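Local coordinates for uncharacterized protein (Bdellovibrio bacteriovorus, PDB 3TM8) that binds a pair of iron ions through an HD-GYP domain and probably belongs to the cyclic-di-GMP phosphodiesterase class, although its own activity is not established, at residues D110-Q113 and G114-N118. Numbering follows the deposited sequence.
Sequences DIIQ and GSQQN
With chi1 at -171°, Gln-113 sets CG beside its own carbonyl carbon, and a bend at chi2 (-78°) folds the amide toward Gln-117, whose chain runs extended beyond CG; the two glutamines thereby become neighbours on one face of an alpha-helix, in the i to i+4 relation. NE2 of Gln-113 lies 3.6 Å from OE1 of Gln-117, too long for a firm bond, and the amide planes are turned 70° apart. Each amide finds its partner elsewhere: Gln-113 OE1 accepts from Arg-32, while NE2 of Gln-117 reaches Ser-168 only weakly.

Successive i+4 bonds of the backbone hold this spacing. Their geometry varies along the turn: Gln-116 N meets Ile-112 O at 2.9 Å with a nearly straight N-H...O bond, whereas Gly-114 N lies 3.3 Å from Asp-110 O. That longer bond shares its acceptor, since Arg-32 also donates to Asp-110 O, so one arginine grips both a helix carbonyl and the Gln-113 amide.

This buried part of helix 105-125 illustrates how one helix can serve different neighbours on different faces. Ile-112 packs against helices 82-97 and 130-149, and Gln-113 and Gln-117 touch His-169 on helix 167-185, which also carries the iron ligand His-170. Gln-116, with CG beside its backbone N, leans back along the preceding turn, its CG 4.3 Å from CG2 of Ile-112, and its NE2 bonds to Tyr-97 OH and Ala-139 O. The same CG rests on the backbone, 3.3 Å from Ile-112 O.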
ATOM      1  N   ASP A 110     -11.808   2.510   5.267  1.00  6.78           N
ATOM      2  CA  ASP A 110     -11.149   1.561   6.179  1.00  7.57           C
ATOM      3  C   ASP A 110     -11.145   0.167   5.558  1.00  5.89           C
ATOM      4  O   ASP A 110     -10.124  -0.520   5.527  1.00  6.16           O
ATOM      5  CB  ASP A 110     -11.866   1.479   7.528  1.00  9.65           C
ATOM      6  CG  ASP A 110     -11.589   2.665   8.445  1.00 11.50           C
ATOM      7  OD1 ASP A 110     -10.784   3.557   8.092  1.00 11.99           O
ATOM      8  OD2 ASP A 110     -12.182   2.686   9.550  1.00 12.08           O
ATOM      9  N   ILE A 111     -12.302  -0.262   5.067  1.00  5.88           N
ATOM     10  CA  ILE A 111     -12.400  -1.587   4.487  1.00  5.26           C
ATOM     11  C   ILE A 111     -11.569  -1.702   3.214  1.00  5.29           C
ATOM     12  O   ILE A 111     -10.806  -2.645   3.040  1.00  5.60           O
ATOM     13  CB  ILE A 111     -13.868  -1.968   4.204  1.00  5.77           C
ATOM     14  CG1 ILE A 111     -14.643  -2.108   5.522  1.00  7.22           C
ATOM     15  CG2 ILE A 111     -13.936  -3.245   3.378  1.00  6.75           C
ATOM     16  CD1 ILE A 111     -16.146  -2.110   5.342  1.00  7.46           C
ATOM     17  N   ILE A 112     -11.716  -0.735   2.316  1.00  5.05           N
ATOM     18  CA  ILE A 112     -11.058  -0.839   1.019  1.00  5.13           C
ATOM     19  C   ILE A 112      -9.527  -0.708   1.135  1.00  4.74           C
ATOM     20  O   ILE A 112      -8.791  -1.467   0.503  1.00  5.62           O
ATOM     21  CB  ILE A 112     -11.642   0.170   0.025  1.00  6.01           C
ATOM     22  CG1 ILE A 112     -13.082  -0.240  -0.307  1.00  6.47           C
ATOM     23  CG2 ILE A 112     -10.798   0.235  -1.234  1.00  6.70           C
ATOM     24  CD1 ILE A 112     -13.890   0.852  -0.948  1.00  8.15           C
ATOM     25  N   GLN A 113      -9.049   0.227   1.951  1.00  4.52           N
ATOM     26  CA  GLN A 113      -7.609   0.348   2.185  1.00  5.05           C
ATOM     27  C   GLN A 113      -7.036  -0.981   2.668  1.00  4.91           C
ATOM     28  O   GLN A 113      -5.987  -1.434   2.199  1.00  4.67           O
ATOM     29  CB  GLN A 113      -7.322   1.464   3.197  1.00  5.71           C
ATOM     30  CG  GLN A 113      -5.844   1.837   3.383  1.00  6.73           C
ATOM     31  CD  GLN A 113      -5.071   0.879   4.252  1.00  8.04           C
ATOM     32  OE1 GLN A 113      -5.629   0.160   5.077  1.00  8.01           O
ATOM     33  NE2 GLN A 113      -3.758   0.887   4.090  1.00 10.98           N
ATOM     34  N   GLY A 114      -7.745  -1.626   3.589  1.00  4.86           N
ATOM     35  CA  GLY A 114      -7.243  -2.868   4.155  1.00  4.85           C
ATOM     36  C   GLY A 114      -7.307  -4.024   3.171  1.00  4.60           C
ATOM     37  O   GLY A 114      -6.465  -4.932   3.183  1.00  5.01           O
ATOM     38  N   SER A 115      -8.326  -4.009   2.322  1.00  5.14           N
ATOM     39  CA  SER A 115      -8.451  -5.022   1.286  1.00  5.28           C
ATOM     40  C   SER A 115      -7.328  -4.890   0.249  1.00  5.60           C
ATOM     41  O   SER A 115      -6.739  -5.893  -0.155  1.00  5.03           O
ATOM     42  CB  SER A 115      -9.826  -4.924   0.613  1.00  6.30           C
ATOM     43  OG  SER A 115      -9.967  -5.925  -0.367  1.00  7.10           O
ATOM     44  N   GLN A 116      -7.035  -3.660  -0.178  1.00  5.17           N
ATOM     45  CA  GLN A 116      -5.912  -3.436  -1.084  1.00  4.42           C
ATOM     46  C   GLN A 116      -4.614  -3.940  -0.461  1.00  4.09           C
ATOM     47  O   GLN A 116      -3.802  -4.588  -1.124  1.00  5.08           O
ATOM     48  CB  GLN A 116      -5.768  -1.952  -1.430  1.00  4.79           C
ATOM     49  CG  GLN A 116      -6.929  -1.358  -2.216  1.00  5.91           C
ATOM     50  CD  GLN A 116      -7.053  -1.917  -3.622  1.00  6.38           C
ATOM     51  OE1 GLN A 116      -6.069  -2.014  -4.361  1.00  6.89           O
ATOM     52  NE2 GLN A 116      -8.270  -2.301  -3.997  1.00  7.04           N
ATOM     53  N   GLN A 117      -4.431  -3.667   0.831  1.00  4.20           N
ATOM     54  CA  GLN A 117      -3.223  -4.104   1.507  1.00  5.02           C
ATOM     55  C   GLN A 117      -3.153  -5.624   1.516  1.00  4.13           C
ATOM     56  O   GLN A 117      -2.101  -6.213   1.270  1.00  6.17           O
ATOM     57  CB  GLN A 117      -3.201  -3.558   2.928  1.00  7.25           C
ATOM     58  CG  GLN A 117      -1.925  -3.831   3.679  1.00 10.30           C
ATOM     59  CD  GLN A 117      -1.940  -3.240   5.067  1.00 11.81           C
ATOM     60  OE1 GLN A 117      -2.675  -2.291   5.349  1.00 13.64           O
ATOM     61  NE2 GLN A 117      -1.150  -3.821   5.956  1.00 15.38           N
ATOM     62  N   ASN A 118      -4.291  -6.254   1.792  1.00  4.81           N
ATOM     63  CA  ASN A 118      -4.379  -7.710   1.796  1.00  4.88           C
ATOM     64  C   ASN A 118      -4.005  -8.297   0.444  1.00  5.33           C
ATOM     65  O   ASN A 118      -3.271  -9.290   0.363  1.00  5.66           O
ATOM     66  CB  ASN A 118      -5.792  -8.126   2.205  1.00  5.57           C
ATOM     67  CG  ASN A 118      -5.987  -9.632   2.273  1.00  6.76           C
ATOM     68  OD1 ASN A 118      -5.266 -10.348   2.972  1.00  6.79           O
ATOM     69  ND2 ASN A 118      -7.020 -10.110   1.594  1.00  8.71           N
TER